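PDB 5HGC: serpin from Taeniopygia guttata, which binds the steroid cortisol in this structure and belongs to the serpin family, whose members are mostly serine protease inhibitors. Local coordinates for residues 51-54 with 55-59; 109-112 with 113-117. One frame throughout, in Å; residues are numbered along the deposited sequence.

Contact 1. Residues 51-54 with 55-59; sequences LGAR and SATQS
A53 and Q58 meet through their beta carbons, with A53 CB 3.6 Å from Q58 CB, in a small apolar patch inside the turn that joins two helices. T57 adds to this patch from the preceding position: its methyl CG2 lies 4.0 Å from A53 CB. The hydroxyl OG1 of the same side chain hydrogen-bonds the backbone N of D302, so the two branches of T57 serve different partners, the methyl the turn and the hydroxyl a loop that follows much later in the chain.

The backbone link is a bond from Q58 N to R54 O, 3.3 Å long with an N-H...O angle of 156°. S55 has positive phi (58°), which marks the sharp change of direction between the end of helix 39-52 and the start of helix 55-64. The tight connection between these two helices lies in the helical part of the serpin fold, and a backbone hydrogen bond between R54 and D302 ties it to the same loop that T57 reaches.

Among polar side-chain groups, R54 is folded back over the turn. Its chain bends at chi2 (-61°), which brings NH1 to two carbonyls, A53 O at 2.9 Å and L51 O at 3.1 Å. The first oxygen lies in the guanidinium plane and the second slightly out of it; one nitrogen thus ties the tail of the earlier helix to the loop. The Q58 amide takes a different route: the chain, extended beyond CG, lays NE2 3.0 Å from A53 O, yet the angle there is poor and the hydrogen bond of NE2 goes to A50 O. Facing away from 55-59, L51 packs on helix 113-123 and touches the bound diamino sugar.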
ATOM      1  N   LEU A  51     -14.072 -14.654  -1.077  0.70 25.78           N
ATOM      2  CA  LEU A  51     -14.645 -15.528  -2.109  0.70 27.89           C
ATOM      3  C   LEU A  51     -14.924 -16.879  -1.528  0.70 29.33           C
ATOM      4  O   LEU A  51     -15.987 -17.450  -1.776  0.70 29.38           O
ATOM      5  CB  LEU A  51     -13.719 -15.743  -3.308  0.70 26.56           C
ATOM      6  CG  LEU A  51     -13.806 -14.686  -4.378  0.70 26.04           C
ATOM      7  CD1 LEU A  51     -12.841 -15.036  -5.514  0.70 24.97           C
ATOM      8  CD2 LEU A  51     -15.248 -14.628  -4.849  0.70 24.01           C
ATOM      9  N   GLY A  52     -13.956 -17.370  -0.748  1.00 29.66           N
ATOM     10  CA  GLY A  52     -14.081 -18.660  -0.132  1.00 32.98           C
ATOM     11  C   GLY A  52     -14.706 -18.739   1.249  1.00 35.44           C
ATOM     12  O   GLY A  52     -14.811 -19.849   1.780  1.00 39.34           O
ATOM     13  N   ALA A  53     -15.083 -17.604   1.847  1.00 31.45           N
ATOM     14  CA  ALA A  53     -15.546 -17.598   3.226  1.00 29.51           C
ATOM     15  C   ALA A  53     -17.047 -17.680   3.221  1.00 31.78           C
ATOM     16  O   ALA A  53     -17.694 -17.396   2.200  1.00 30.90           O
ATOM     17  CB  ALA A  53     -15.046 -16.382   3.990  1.00 26.20           C
ATOM     18  N   ARG A  54     -17.602 -18.136   4.347  1.00 34.79           N
ATOM     19  CA  ARG A  54     -19.044 -18.250   4.514  1.00 36.28           C
ATOM     20  C   ARG A  54     -19.458 -17.597   5.833  1.00 39.47           C
ATOM     21  O   ARG A  54     -18.619 -17.439   6.748  1.00 37.50           O
ATOM     22  CB  ARG A  54     -19.504 -19.724   4.401  1.00 37.16           C
ATOM     23  CG  ARG A  54     -19.331 -20.381   3.012  1.00 44.58           C
ATOM     24  CD  ARG A  54     -20.088 -19.774   1.797  1.00 46.99           C
ATOM     25  NE  ARG A  54     -19.757 -20.472   0.520  1.00 62.65           N
ATOM     26  CZ  ARG A  54     -18.717 -20.207  -0.318  1.00 66.70           C
ATOM     27  NH1 ARG A  54     -17.834 -19.212  -0.081  1.00 55.28           N
ATOM     28  NH2 ARG A  54     -18.561 -20.940  -1.440  1.00 60.11           N
ATOM     29  N   SER A  55     -20.732 -17.183   5.920  1.00 40.53           N
ATOM     30  CA  SER A  55     -21.319 -16.747   7.191  1.00 46.80           C
ATOM     31  C   SER A  55     -20.560 -15.573   7.866  1.00 53.15           C
ATOM     32  O   SER A  55     -20.288 -14.544   7.229  1.00 55.27           O
ATOM     33  CB  SER A  55     -21.499 -17.959   8.145  1.00 45.47           C
ATOM     34  OG  SER A  55     -22.592 -18.744   7.690  1.00 46.42           O
ATOM     35  N   ALA A  56     -20.206 -15.746   9.141  1.00 53.58           N
ATOM     36  CA  ALA A  56     -19.675 -14.662   9.941  1.00 47.75           C
ATOM     37  C   ALA A  56     -18.206 -14.433   9.624  1.00 44.10           C
ATOM     38  O   ALA A  56     -17.717 -13.295   9.756  1.00 43.37           O
ATOM     39  CB  ALA A  56     -19.869 -14.945  11.428  1.00 48.65           C
ATOM     40  N   THR A  57     -17.505 -15.499   9.217  1.00 39.43           N
ATOM     41  CA  THR A  57     -16.143 -15.335   8.665  1.00 36.02           C
ATOM     42  C   THR A  57     -16.142 -14.349   7.485  1.00 36.02           C
ATOM     43  O   THR A  57     -15.348 -13.434   7.449  1.00 34.61           O
ATOM     44  CB  THR A  57     -15.523 -16.660   8.249  1.00 29.95           C
ATOM     45  OG1 THR A  57     -15.586 -17.502   9.376  1.00 31.20           O
ATOM     46  CG2 THR A  57     -14.025 -16.494   7.879  1.00 27.60           C
ATOM     47  N   GLN A  58     -17.084 -14.536   6.576  1.00 35.50           N
ATOM     48  CA  GLN A  58     -17.156 -13.766   5.397  1.00 38.23           C
ATOM     49  C   GLN A  58     -17.595 -12.315   5.666  1.00 42.29           C
ATOM     50  O   GLN A  58     -16.986 -11.359   5.111  1.00 44.38           O
ATOM     51  CB  GLN A  58     -18.066 -14.460   4.397  1.00 33.54           C
ATOM     52  CG  GLN A  58     -18.185 -13.607   3.194  1.00 40.39           C
ATOM     53  CD  GLN A  58     -19.156 -14.128   2.215  1.00 45.29           C
ATOM     54  OE1 GLN A  58     -20.358 -13.945   2.350  1.00 48.77           O
ATOM     55  NE2 GLN A  58     -18.638 -14.742   1.178  1.00 47.87           N
ATOM     56  N   SER A  59     -18.633 -12.163   6.493  0.67 42.62           N
ATOM     57  CA  SER A  59     -19.207 -10.857   6.846  0.67 41.96           C
ATOM     58  C   SER A  59     -18.171  -9.980   7.574  0.67 41.06           C
ATOM     59  O   SER A  59     -18.081  -8.780   7.290  0.67 42.67           O
ATOM     60  CB  SER A  59     -20.474 -11.018   7.704  0.67 39.88           C
ATOM     61  OG  SER A  59     -20.146 -11.202   9.079  0.67 35.90           O
TER

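Contact 2. Residues 109-112 with 113-117; sequences LALL and RKFLD. Unlike the reference sequence in segment 109-112: A110 (reference Lys).
The loop 109-112 runs extended into helix 113-123, with L112 at the N-cap position: L116 N donates to L112 O at 3.1 Å, nearly straight at 174°. Beside this bond the L116 side chain folds back toward the cap, with CG anti to its own carbonyl carbon (chi1 -60°), which leaves CG 3.4 Å from L112 O.

The apolar contact is made by one branch of L111. Its CD2 meets L116 CD2 at 3.5 Å, and the two side chains cross at about a right angle. The same methyl approaches the F115 ring obliquely, 4.2 Å from F115 CD2, and so touches two consecutive residues of the first helical turn. Outside the contact, K114 NZ forms a salt bridge with a sulfate ion, probably from the crystallisation liquor, and the R113 side chain, bent at chi2 and chi3, comes within about 3 Å of a sulfate at its nearest atoms.

F115, the buried residue of the contact, touches M48 and L51 of helix 39-52 and I103 of strand 100-106, while I306 of helix 304-307 touches both F115 and L111 and shares a backbone hydrogen bond with L112.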
ATOM      1  N   LEU A 109      -4.551 -30.570   3.116  1.00 26.90           N
ATOM      2  CA  LEU A 109      -5.914 -30.085   2.948  1.00 29.27           C
ATOM      3  C   LEU A 109      -6.328 -30.121   1.485  1.00 30.28           C
ATOM      4  O   LEU A 109      -5.475 -30.022   0.579  1.00 29.60           O
ATOM      5  CB  LEU A 109      -6.071 -28.669   3.495  1.00 31.03           C
ATOM      6  CG  LEU A 109      -6.200 -28.496   5.008  1.00 35.53           C
ATOM      7  CD1 LEU A 109      -6.265 -27.008   5.294  1.00 32.07           C
ATOM      8  CD2 LEU A 109      -7.384 -29.228   5.659  1.00 33.43           C
ATOM      9  N   ALA A 110      -7.636 -30.241   1.266  1.00 29.78           N
ATOM     10  CA  ALA A 110      -8.223 -30.274  -0.088  1.00 29.11           C
ATOM     11  C   ALA A 110      -8.331 -28.856  -0.620  1.00 27.94           C
ATOM     12  O   ALA A 110      -8.464 -27.913   0.160  1.00 26.03           O
ATOM     13  CB  ALA A 110      -9.606 -30.914  -0.027  1.00 27.70           C
ATOM     14  N   LEU A 111      -8.302 -28.716  -1.944  1.00 26.58           N
ATOM     15  CA  LEU A 111      -8.752 -27.482  -2.601  1.00 26.45           C
ATOM     16  C   LEU A 111      -9.880 -27.660  -3.633  1.00 24.14           C
ATOM     17  O   LEU A 111      -9.884 -28.633  -4.428  1.00 26.10           O
ATOM     18  CB  LEU A 111      -7.565 -26.729  -3.156  1.00 29.19           C
ATOM     19  CG  LEU A 111      -7.279 -25.671  -2.116  1.00 33.22           C
ATOM     20  CD1 LEU A 111      -5.891 -25.826  -1.560  1.00 30.42           C
ATOM     21  CD2 LEU A 111      -7.538 -24.319  -2.760  1.00 37.50           C
ATOM     22  N   LEU A 112     -10.851 -26.764  -3.584  1.00 20.60           N
ATOM     23  CA  LEU A 112     -11.931 -26.809  -4.511  1.00 21.16           C
ATOM     24  C   LEU A 112     -11.527 -26.097  -5.813  1.00 20.89           C
ATOM     25  O   LEU A 112     -11.002 -24.964  -5.794  1.00 21.10           O
ATOM     26  CB  LEU A 112     -13.156 -26.150  -3.915  1.00 22.36           C
ATOM     27  CG  LEU A 112     -14.065 -26.859  -2.932  1.00 27.43           C
ATOM     28  CD1 LEU A 112     -15.212 -25.944  -2.551  1.00 28.19           C
ATOM     29  CD2 LEU A 112     -14.650 -28.134  -3.492  1.00 27.02           C
ATOM     30  N   ARG A 113     -11.817 -26.744  -6.933  1.00 18.28           N
ATOM     31  CA  ARG A 113     -11.671 -26.129  -8.213  1.00 18.55           C
ATOM     32  C   ARG A 113     -12.431 -24.803  -8.315  1.00 19.08           C
ATOM     33  O   ARG A 113     -11.932 -23.847  -8.955  1.00 17.95           O
ATOM     34  CB  ARG A 113     -12.169 -27.077  -9.303  1.00 19.67           C
ATOM     35  CG  ARG A 113     -12.212 -26.466 -10.714  1.00 20.31           C
ATOM     36  CD  ARG A 113     -10.809 -26.095 -11.214  1.00 20.27           C
ATOM     37  NE  ARG A 113      -9.998 -27.287 -11.430  1.00 21.32           N
ATOM     38  CZ  ARG A 113      -8.658 -27.317 -11.566  1.00 21.38           C
ATOM     39  NH1 ARG A 113      -7.940 -26.198 -11.511  1.00 17.61           N
ATOM     40  NH2 ARG A 113      -8.037 -28.507 -11.746  1.00 21.18           N
ATOM     41  N   LYS A 114     -13.610 -24.738  -7.666  1.00 18.26           N
ATOM     42  CA  LYS A 114     -14.482 -23.580  -7.772  1.00 18.08           C
ATOM     43  C   LYS A 114     -13.716 -22.387  -7.185  1.00 20.62           C
ATOM     44  O   LYS A 114     -13.645 -21.335  -7.807  1.00 18.92           O
ATOM     45  CB  LYS A 114     -15.760 -23.861  -7.004  1.00 19.06           C
ATOM     46  CG  LYS A 114     -16.543 -22.660  -6.494  1.00 18.06           C
ATOM     47  CD  LYS A 114     -17.578 -23.180  -5.508  1.00 20.05           C
ATOM     48  CE  LYS A 114     -18.631 -22.128  -5.140  1.00 21.71           C
ATOM     49  NZ  LYS A 114     -19.453 -21.715  -6.333  1.00 18.50           N
ATOM     50  N   PHE A 115     -13.081 -22.579  -6.022  1.00 21.59           N
ATOM     51  CA  PHE A 115     -12.342 -21.480  -5.416  1.00 21.01           C
ATOM     52  C   PHE A 115     -11.098 -21.097  -6.250  1.00 21.75           C
ATOM     53  O   PHE A 115     -10.820 -19.904  -6.486  1.00 19.93           O
ATOM     54  CB  PHE A 115     -11.925 -21.792  -3.986  1.00 19.61           C
ATOM     55  CG  PHE A 115     -11.104 -20.707  -3.380  1.00 18.18           C
ATOM     56  CD1 PHE A 115     -11.690 -19.549  -2.975  1.00 17.86           C
ATOM     57  CD2 PHE A 115      -9.739 -20.815  -3.294  1.00 18.44           C
ATOM     58  CE1 PHE A 115     -10.939 -18.516  -2.457  1.00 18.64           C
ATOM     59  CE2 PHE A 115      -8.973 -19.777  -2.765  1.00 18.85           C
ATOM     60  CZ  PHE A 115      -9.579 -18.627  -2.314  1.00 16.91           C
ATOM     61  N   LEU A 116     -10.346 -22.096  -6.688  1.00 21.09           N
ATOM     62  CA  LEU A 116      -9.183 -21.787  -7.506  1.00 21.22           C
ATOM     63  C   LEU A 116      -9.543 -21.018  -8.790  1.00 21.85           C
ATOM     64  O   LEU A 116      -8.786 -20.153  -9.166  1.00 21.11           O
ATOM     65  CB  LEU A 116      -8.408 -23.026  -7.859  1.00 19.80           C
ATOM     66  CG  LEU A 116      -7.888 -23.765  -6.628  1.00 21.31           C
ATOM     67  CD1 LEU A 116      -7.327 -25.117  -7.057  1.00 22.17           C
ATOM     68  CD2 LEU A 116      -6.813 -22.973  -5.926  1.00 20.06           C
ATOM     69  N   ASP A 117     -10.696 -21.319  -9.427  1.00 21.48           N
ATOM     70  CA  ASP A 117     -11.073 -20.701 -10.708  1.00 19.47           C
ATOM     71  C   ASP A 117     -11.584 -19.278 -10.404  1.00 18.97           C
ATOM     72  O   ASP A 117     -11.141 -18.344 -10.996  1.00 19.08           O
ATOM     73  CB  ASP A 117     -12.140 -21.533 -11.430  1.00 19.95           C
ATOM     74  CG  ASP A 117     -11.563 -22.742 -12.237  1.00 23.37           C
ATOM     75  OD1 ASP A 117     -10.313 -22.895 -12.402  1.00 21.07           O
ATOM     76  OD2 ASP A 117     -12.392 -23.555 -12.765  1.00 24.37           O
TER

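In the fold
Each contact has one i to i+4 backbone bond, R54 O to Q58 N and L112 O to L116 N; only L112 is placed at an N-cap. Contact 1 is partly buried, with a small patch around A53, while R54 bonds carbonyls of its own segment; contact 2 is a surface contact, packed by L111, F115 and L116 beside its backbone bond. Their centres are about 15 Å apart and they touch directly: F115 CE1 lies 3.7 Å from G52 N, so helix 113-123 packs against the end of helix 39-52. Close by, R54 NH2 is 3.9 Å from K114 CE, and the diamino sugar lies near L51, R54 and K114.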